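Local coordinates for CDGSH iron-sulfur domain-containing protein 3, mitochondrial (Homo sapiens, PDB 6AVJ), which binds two [2Fe-2S] clusters, can pass them to apoferrodoxins, and helps keep mitochondrial free iron and reactive oxygen species at normal levels, at residues A[19-31]-A[35-49]. The protein carries 2 engineered substitutions. Residues are numbered along the deposited sequence; the frame is centred on the assembly and turned at random.
Sequences GKTYRWCVCGRSK and FCDGSCFFQRTGLSP. Engineered in segment 35-49: Cys-40 (natural residue His). With FES (Fe2/s2 (inorganic) cluster), chain D.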
ATOM      1  N   GLY A  19       8.889 -17.018  -3.549  1.00 16.15           N
ATOM      2  CA  GLY A  19      10.295 -16.716  -3.610  1.00 13.39           C
ATOM      3  C   GLY A  19      10.627 -15.344  -4.113  1.00 17.86           C
ATOM      4  O   GLY A  19      11.815 -14.986  -4.182  1.00 14.66           O
ATOM      5  N   LYS A  20       9.632 -14.594  -4.545  1.00 15.77           N
ATOM      6  CA  LYS A  20       9.889 -13.304  -5.160  1.00 16.01           C
ATOM      7  C   LYS A  20       9.775 -12.241  -4.087  1.00 15.31           C
ATOM      8  O   LYS A  20       8.924 -12.340  -3.196  1.00 12.37           O
ATOM      9  CB  LYS A  20       8.919 -13.014  -6.294  1.00 17.96           C
ATOM     10  CG  LYS A  20       9.249 -11.763  -7.063  1.00 20.33           C
ATOM     11  CD  LYS A  20       8.496 -11.781  -8.391  1.00 24.00           C
ATOM     12  CE  LYS A  20       8.515 -10.442  -9.098  1.00 23.99           C
ATOM     13  NZ  LYS A  20       7.848 -10.605 -10.420  1.00 34.60           N
ATOM     14  N   THR A  21      10.662 -11.264  -4.155  1.00 15.68           N
ATOM     15  CA  THR A  21      10.692 -10.164  -3.186  1.00 13.58           C
ATOM     16  C   THR A  21       9.875  -8.991  -3.696  1.00 14.25           C
ATOM     17  O   THR A  21       9.994  -8.601  -4.859  1.00 10.78           O
ATOM     18  CB  THR A  21      12.128  -9.699  -2.906  1.00 15.63           C
ATOM     19  OG1 THR A  21      12.807 -10.761  -2.256  1.00 17.46           O
ATOM     20  CG2 THR A  21      12.139  -8.461  -1.993  1.00 18.84           C
ATOM     21  N   TYR A  22       9.038  -8.441  -2.819  1.00 14.05           N
ATOM     22  CA  TYR A  22       8.143  -7.348  -3.152  1.00 11.80           C
ATOM     23  C   TYR A  22       8.389  -6.208  -2.174  1.00 11.33           C
ATOM     24  O   TYR A  22       8.869  -6.436  -1.053  1.00 13.21           O
ATOM     25  CB  TYR A  22       6.666  -7.789  -3.088  1.00 14.23           C
ATOM     26  CG  TYR A  22       6.298  -8.881  -4.086  1.00 13.04           C
ATOM     27  CD1 TYR A  22       6.479 -10.234  -3.783  1.00 11.69           C
ATOM     28  CD2 TYR A  22       5.842  -8.556  -5.355  1.00 14.90           C
ATOM     29  CE1 TYR A  22       6.182 -11.234  -4.719  1.00 14.98           C
ATOM     30  CE2 TYR A  22       5.514  -9.565  -6.295  1.00 17.22           C
ATOM     31  CZ  TYR A  22       5.687 -10.891  -5.960  1.00 16.13           C
ATOM     32  OH  TYR A  22       5.387 -11.871  -6.889  1.00 14.39           O
ATOM     33  N   ARG A  23       8.012  -4.987  -2.598  1.00 11.50           N
ATOM     34  CA  ARG A  23       8.182  -3.756  -1.793  1.00 11.04           C
ATOM     35  C   ARG A  23       6.866  -2.990  -1.805  1.00  9.03           C
ATOM     36  O   ARG A  23       6.527  -2.328  -2.791  1.00 11.28           O
ATOM     37  CB  ARG A  23       9.324  -2.903  -2.310  1.00 13.49           C
ATOM     38  CG  ARG A  23      10.720  -3.549  -2.038  1.00 18.94           C
ATOM     39  CD  ARG A  23      11.848  -2.828  -2.715  1.00 20.57           C
ATOM     40  NE  ARG A  23      13.137  -3.410  -2.316  1.00 24.63           N
ATOM     41  CZ  ARG A  23      13.648  -4.536  -2.816  1.00 26.27           C
ATOM     42  NH1 ARG A  23      13.003  -5.215  -3.758  1.00 22.03           N
ATOM     43  NH2 ARG A  23      14.821  -4.990  -2.383  1.00 32.79           N
ATOM     44  N   TRP A  24       6.097  -3.146  -0.740  1.00  8.91           N
ATOM     45  CA  TRP A  24       4.771  -2.544  -0.675  1.00 11.22           C
ATOM     46  C   TRP A  24       4.865  -1.048  -0.397  1.00 10.70           C
ATOM     47  O   TRP A  24       5.598  -0.619   0.491  1.00  9.79           O
ATOM     48  CB  TRP A  24       3.953  -3.180   0.423  1.00  8.48           C
ATOM     49  CG  TRP A  24       2.568  -2.574   0.650  1.00  6.75           C
ATOM     50  CD1 TRP A  24       1.534  -2.605  -0.213  1.00 10.40           C
ATOM     51  CD2 TRP A  24       2.086  -1.939   1.833  1.00  8.55           C
ATOM     52  NE1 TRP A  24       0.425  -2.024   0.345  1.00  9.73           N
ATOM     53  CE2 TRP A  24       0.742  -1.617   1.616  1.00  8.99           C
ATOM     54  CE3 TRP A  24       2.646  -1.658   3.083  1.00  8.97           C
ATOM     55  CZ2 TRP A  24      -0.027  -0.937   2.582  1.00 10.77           C
ATOM     56  CZ3 TRP A  24       1.893  -1.027   4.030  1.00 12.38           C
ATOM     57  CH2 TRP A  24       0.569  -0.656   3.776  1.00 10.29           C
ATOM     58  N   CYS A  25       4.089  -0.251  -1.114  1.00 10.85           N
ATOM     59  CA  CYS A  25       4.172   1.182  -0.875  1.00  9.14           C
ATOM     60  C   CYS A  25       3.452   1.507   0.434  1.00 11.31           C
ATOM     61  O   CYS A  25       2.246   1.262   0.580  1.00  9.39           O
ATOM     62  CB  CYS A  25       3.603   1.973  -2.059  1.00 13.28           C
ATOM     63  SG  CYS A  25       3.397   3.742  -1.724  1.00  9.56           S
ATOM     64  N   VAL A  26       4.198   2.057   1.391  1.00  9.22           N
ATOM     65  CA  VAL A  26       3.588   2.444   2.660  1.00 10.70           C
ATOM     66  C   VAL A  26       3.121   3.895   2.657  1.00 10.82           C
ATOM     67  O   VAL A  26       2.311   4.274   3.523  1.00 10.99           O
ATOM     68  CB  VAL A  26       4.567   2.241   3.831  1.00 12.35           C
ATOM     69  CG1 VAL A  26       5.195   0.855   3.809  1.00 13.42           C
ATOM     70  CG2 VAL A  26       5.647   3.333   3.838  1.00 12.14           C
ATOM     71  N   CYS A  27       3.655   4.730   1.769  1.00  9.72           N
ATOM     72  CA  CYS A  27       3.488   6.179   1.865  1.00 12.34           C
ATOM     73  C   CYS A  27       2.281   6.717   1.095  1.00 12.95           C
ATOM     74  O   CYS A  27       1.865   7.863   1.347  1.00 12.26           O
ATOM     75  CB  CYS A  27       4.772   6.904   1.393  1.00 14.36           C
ATOM     76  SG  CYS A  27       4.998   6.846  -0.451  1.00 11.45           S
ATOM     77  N   GLY A  28       1.692   5.922   0.202  1.00 11.05           N
ATOM     78  CA  GLY A  28       0.575   6.330  -0.627  1.00 13.65           C
ATOM     79  C   GLY A  28       0.911   7.127  -1.879  1.00 12.15           C
ATOM     80  O   GLY A  28      -0.009   7.475  -2.624  1.00 11.27           O
ATOM     81  N   ARG A  29       2.185   7.369  -2.171  1.00  9.54           N
ATOM     82  CA  ARG A  29       2.555   8.262  -3.263  1.00 15.82           C
ATOM     83  C   ARG A  29       2.963   7.535  -4.545  1.00 13.93           C
ATOM     84  O   ARG A  29       3.065   8.166  -5.591  1.00 12.27           O
ATOM     85  CB  ARG A  29       3.701   9.184  -2.805  1.00 12.83           C
ATOM     86  CG  ARG A  29       3.234  10.184  -1.665  1.00 13.39           C
ATOM     87  CD  ARG A  29       4.372  11.019  -1.023  1.00 11.60           C
ATOM     88  NE  ARG A  29       3.728  11.885  -0.027  1.00 10.95           N
ATOM     89  CZ  ARG A  29       3.180  13.067  -0.307  1.00 14.32           C
ATOM     90  NH1 ARG A  29       3.261  13.553  -1.526  1.00 12.26           N
ATOM     91  NH2 ARG A  29       2.570  13.766   0.642  1.00 17.00           N
ATOM     92  N   SER A  30       3.264   6.253  -4.484  1.00 12.55           N
ATOM     93  CA  SER A  30       3.684   5.553  -5.688  1.00 14.18           C
ATOM     94  C   SER A  30       2.627   5.688  -6.779  1.00 13.24           C
ATOM     95  O   SER A  30       1.421   5.594  -6.523  1.00 14.88           O
ATOM     96  CB  SER A  30       3.910   4.081  -5.430  1.00 11.85           C
ATOM     97  OG  SER A  30       4.184   3.458  -6.721  1.00 14.96           O
ATOM     98  N   LYS A  31       3.094   5.897  -8.009  1.00 14.22           N
ATOM     99  CA  LYS A  31       2.210   5.854  -9.167  1.00 15.67           C
ATOM    100  C   LYS A  31       2.134   4.446  -9.767  1.00 20.17           C
ATOM    101  O   LYS A  31       1.525   4.274 -10.825  1.00 19.18           O
ATOM    102  CB  LYS A  31       2.666   6.870 -10.229  1.00 17.51           C
ATOM    103  CG  LYS A  31       2.987   8.280  -9.674  1.00 23.08           C
ATOM    104  CD  LYS A  31       1.909   8.840  -8.765  1.00 34.52           C
ATOM    105  CE  LYS A  31       0.534   8.899  -9.430  1.00 43.44           C
ATOM    106  NZ  LYS A  31      -0.553   9.417  -8.486  1.00 42.91           N
ATOM    107  N   PHE A  35       2.737  -1.137  -5.154  1.00  8.61           N
ATOM    108  CA  PHE A  35       4.161  -1.295  -4.870  1.00 13.75           C
ATOM    109  C   PHE A  35       4.899   0.034  -4.965  1.00 13.12           C
ATOM    110  O   PHE A  35       4.454   0.973  -5.624  1.00 11.93           O
ATOM    111  CB  PHE A  35       4.796  -2.310  -5.860  1.00 14.79           C
ATOM    112  CG  PHE A  35       4.151  -3.673  -5.804  1.00 13.65           C
ATOM    113  CD1 PHE A  35       4.244  -4.429  -4.663  1.00 14.30           C
ATOM    114  CD2 PHE A  35       3.437  -4.175  -6.893  1.00 19.67           C
ATOM    115  CE1 PHE A  35       3.655  -5.671  -4.590  1.00 15.11           C
ATOM    116  CE2 PHE A  35       2.849  -5.399  -6.839  1.00 17.38           C
ATOM    117  CZ  PHE A  35       2.943  -6.154  -5.677  1.00 14.53           C
ATOM    118  N   CYS A  36       6.054   0.079  -4.319  1.00 11.03           N
ATOM    119  CA  CYS A  36       6.917   1.261  -4.305  1.00 16.11           C
ATOM    120  C   CYS A  36       7.547   1.522  -5.680  1.00 16.27           C
ATOM    121  O   CYS A  36       7.981   0.599  -6.368  1.00 17.87           O
ATOM    122  CB  CYS A  36       7.988   1.053  -3.238  1.00 12.46           C
ATOM    123  SG  CYS A  36       9.267   2.260  -3.053  1.00 12.04           S
ATOM    124  N   ASP A  37       7.538   2.787  -6.089  1.00 11.38           N
ATOM    125  CA  ASP A  37       8.247   3.266  -7.265  1.00 15.49           C
ATOM    126  C   ASP A  37       9.330   4.278  -6.907  1.00 20.10           C
ATOM    127  O   ASP A  37       9.877   4.934  -7.806  1.00 14.87           O
ATOM    128  CB  ASP A  37       7.256   3.876  -8.279  1.00 14.35           C
ATOM    129  CG  ASP A  37       6.630   5.216  -7.835  1.00 15.98           C
ATOM    130  OD1 ASP A  37       6.909   5.754  -6.700  1.00 11.86           O
ATOM    131  OD2 ASP A  37       5.813   5.755  -8.660  1.00 15.23           O
ATOM    132  N   GLY A  38       9.665   4.417  -5.629  1.00 13.39           N
ATOM    133  CA  GLY A  38      10.728   5.326  -5.219  1.00 16.30           C
ATOM    134  C   GLY A  38      10.269   6.715  -4.821  1.00 17.41           C
ATOM    135  O   GLY A  38      11.088   7.498  -4.326  1.00 13.01           O
ATOM    136  N   SER A  39       8.983   7.033  -4.988  1.00 12.15           N
ATOM    137  CA  SER A  39       8.490   8.362  -4.626  1.00 14.07           C
ATOM    138  C   SER A  39       8.798   8.696  -3.181  1.00 13.53           C
ATOM    139  O   SER A  39       9.068   9.862  -2.853  1.00 11.47           O
ATOM    140  CB  SER A  39       6.986   8.454  -4.858  1.00 11.94           C
ATOM    141  OG  SER A  39       6.677   8.267  -6.227  1.00 13.20           O
ATOM    142  N   CYS A  40       8.707   7.690  -2.294  1.00 13.65           N
ATOM    143  CA  CYS A  40       9.065   7.876  -0.881  1.00 12.75           C
ATOM    144  C   CYS A  40      10.431   8.514  -0.736  1.00 13.84           C
ATOM    145  O   CYS A  40      10.649   9.306   0.192  1.00 13.23           O
ATOM    146  CB  CYS A  40       9.050   6.529  -0.150  1.00 13.22           C
ATOM    147  SG  CYS A  40       9.882   5.261  -1.116  1.00 13.53           S
ATOM    148  N   PHE A  41      11.367   8.164  -1.637  1.00 11.88           N
ATOM    149  CA  PHE A  41      12.751   8.630  -1.592  1.00 16.68           C
ATOM    150  C   PHE A  41      12.926   9.952  -2.333  1.00 13.65           C
ATOM    151  O   PHE A  41      13.622  10.849  -1.842  1.00 18.67           O
ATOM    152  CB  PHE A  41      13.711   7.571  -2.201  1.00 21.14           C
ATOM    153  CG  PHE A  41      13.595   6.206  -1.581  1.00 26.73           C
ATOM    154  CD1 PHE A  41      13.552   5.053  -2.386  1.00 36.28           C
ATOM    155  CD2 PHE A  41      13.525   6.048  -0.185  1.00 35.72           C
ATOM    156  CE1 PHE A  41      13.441   3.777  -1.811  1.00 33.46           C
ATOM    157  CE2 PHE A  41      13.415   4.768   0.387  1.00 33.40           C
ATOM    158  CZ  PHE A  41      13.372   3.645  -0.429  1.00 30.07           C
ATOM    159  N   PHE A  42      12.339  10.062  -3.534  1.00 17.72           N
ATOM    160  CA  PHE A  42      12.511  11.257  -4.363  1.00 18.44           C
ATOM    161  C   PHE A  42      11.922  12.483  -3.688  1.00 15.26           C
ATOM    162  O   PHE A  42      12.404  13.604  -3.909  1.00 16.23           O
ATOM    163  CB  PHE A  42      11.834  11.083  -5.738  1.00 17.74           C
ATOM    164  CG  PHE A  42      12.269   9.838  -6.498  1.00 21.28           C
ATOM    165  CD1 PHE A  42      13.567   9.374  -6.419  1.00 23.52           C
ATOM    166  CD2 PHE A  42      11.364   9.134  -7.264  1.00 21.46           C
ATOM    167  CE1 PHE A  42      13.960   8.227  -7.115  1.00 29.50           C
ATOM    168  CE2 PHE A  42      11.745   7.990  -7.959  1.00 25.49           C
ATOM    169  CZ  PHE A  42      13.051   7.541  -7.879  1.00 25.73           C
ATOM    170  N   GLN A  43      10.850  12.290  -2.915  1.00 10.74           N
ATOM    171  CA  GLN A  43      10.165  13.348  -2.182  1.00 15.21           C
ATOM    172  C   GLN A  43      10.637  13.450  -0.743  1.00 17.32           C
ATOM    173  O   GLN A  43      10.059  14.210   0.047  1.00 16.57           O
ATOM    174  CB  GLN A  43       8.652  13.115  -2.251  1.00 14.58           C
ATOM    175  CG  GLN A  43       8.112  13.134  -3.662  1.00 15.44           C
ATOM    176  CD  GLN A  43       6.573  12.919  -3.764  1.00 16.09           C
ATOM    177  OE1 GLN A  43       5.825  13.381  -2.939  1.00 20.01           O
ATOM    178  NE2 GLN A  43       6.133  12.319  -4.843  1.00 18.20           N
ATOM    179  N   ARG A  44      11.683  12.705  -0.382  1.00 13.08           N
ATOM    180  CA  ARG A  44      12.300  12.803   0.948  1.00 17.27           C
ATOM    181  C   ARG A  44      11.252  12.725   2.069  1.00 19.92           C
ATOM    182  O   ARG A  44      11.222  13.521   3.005  1.00 16.66           O
ATOM    183  CB  ARG A  44      13.180  14.053   1.036  1.00 18.34           C
ATOM    184  CG  ARG A  44      14.323  14.021  -0.018  1.00 16.30           C
ATOM    185  CD  ARG A  44      15.418  15.111   0.146  1.00 22.04           C
ATOM    186  NE  ARG A  44      16.156  14.951   1.396  1.00 18.72           N
ATOM    187  CZ  ARG A  44      16.020  15.731   2.460  1.00 24.53           C
ATOM    188  NH1 ARG A  44      15.204  16.768   2.446  1.00 16.57           N
ATOM    189  NH2 ARG A  44      16.709  15.477   3.556  1.00 19.35           N
ATOM    190  N   THR A  45      10.403  11.703   1.993  1.00 13.40           N
ATOM    191  CA  THR A  45       9.339  11.573   2.975  1.00 15.60           C
ATOM    192  C   THR A  45       9.825  11.058   4.327  1.00 14.52           C
ATOM    193  O   THR A  45       9.071  11.122   5.288  1.00 13.52           O
ATOM    194  CB  THR A  45       8.254  10.600   2.499  1.00 13.14           C
ATOM    195  OG1 THR A  45       8.807   9.269   2.401  1.00 10.71           O
ATOM    196  CG2 THR A  45       7.654  11.016   1.150  1.00 12.74           C
ATOM    197  N   GLY A  46      11.002  10.446   4.392  1.00 14.85           N
ATOM    198  CA  GLY A  46      11.413   9.707   5.569  1.00 19.23           C
ATOM    199  C   GLY A  46      10.819   8.319   5.664  1.00 15.31           C
ATOM    200  O   GLY A  46      11.164   7.587   6.600  1.00 17.74           O
ATOM    201  N   LEU A  47       9.911   7.945   4.753  1.00 16.23           N
ATOM    202  CA  LEU A  47       9.277   6.622   4.760  1.00 14.83           C
ATOM    203  C   LEU A  47      10.026   5.727   3.798  1.00 19.39           C
ATOM    204  O   LEU A  47      10.807   6.197   2.973  1.00 17.27           O
ATOM    205  CB  LEU A  47       7.794   6.730   4.370  1.00 12.63           C
ATOM    206  CG  LEU A  47       6.960   7.609   5.318  1.00 13.02           C
ATOM    207  CD1 LEU A  47       5.546   7.866   4.738  1.00 13.05           C
ATOM    208  CD2 LEU A  47       6.873   7.026   6.734  1.00 18.26           C
ATOM    209  N   SER A  48       9.811   4.420   3.919  1.00 13.47           N
ATOM    210  CA  SER A  48      10.437   3.490   3.002  1.00 12.06           C
ATOM    211  C   SER A  48       9.554   2.244   2.900  1.00 13.29           C
ATOM    212  O   SER A  48       8.754   1.993   3.800  1.00 11.07           O
ATOM    213  CB  SER A  48      11.865   3.132   3.449  1.00 18.83           C
ATOM    214  OG  SER A  48      11.806   2.466   4.659  1.00 28.06           O
ATOM    215  N   PRO A  49       9.619   1.503   1.793  1.00 12.97           N
ATOM    216  CA  PRO A  49       8.595   0.477   1.528  1.00 13.04           C
ATOM    217  C   PRO A  49       8.766  -0.734   2.439  1.00  9.11           C
ATOM    218  O   PRO A  49       9.843  -0.983   2.996  1.00 13.34           O
ATOM    219  CB  PRO A  49       8.838   0.114   0.059  1.00 14.92           C
ATOM    220  CG  PRO A  49      10.289   0.321  -0.116  1.00 16.11           C
ATOM    221  CD  PRO A  49      10.554   1.608   0.672  1.00 16.41           C
TER
HETATM  222 FE1  FES D 201       8.079   3.927  -1.878  1.00 13.79          FE
HETATM  223 FE2  FES D 201       5.531   4.663  -1.359  1.00 13.51          FE
HETATM  224  S1  FES D 201       6.852   3.540  -0.031  1.00 12.13           S
HETATM  225  S2  FES D 201       6.671   5.000  -3.206  1.00 11.52           S
HETATM  226  O   HOH W   1       3.070  12.538  -4.636  1.00 40.13           O
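The rings of Phe-35 and Tyr-22 lie near parallel but slid apart, with planes at 27° and little overlap. They flank a CDGSH-type [2Fe-2S] site of the NEET fold. Arg-23 O sits at the edge of the Phe-35 ring, in its plane. Within 19-31, Val-26 CA lies over one face of the Trp-24 indole, toward its rim. Cys-25 and Cys-27 bind one iron, and Cys-36 and Cys-40 the other. Cys-40 is engineered; the natural residue is histidine. A single backbone beta bridge pairs Trp-24 with Phe-35, and next to it Cys-36 N donates to Arg-23 O (2.9 Å). Ser-30 OG donates to Phe-35 O at 2.7 Å. The Asp-37 carboxylate links the two segments. Lys-31 N reaches its OD2 (2.8 Å) from above the carboxylate plane. Its OD1 takes Ser-39 N in an Asx turn and also Ser-39 OG, on the syn side. Replacing this aspartate by an alanine removes both acceptors and would probably leave Lys-31 N, Ser-39 N and Ser-39 OG without their mates. At the other end, Arg-29 NH1 makes a weak bond to Gln-43 OE1, with guanidinium and amide planes 77° apart. Leu-47 turns CD1 anti to its own CA (chi2 170°), which brings that methyl to Cys-27 CB at 3.6 Å.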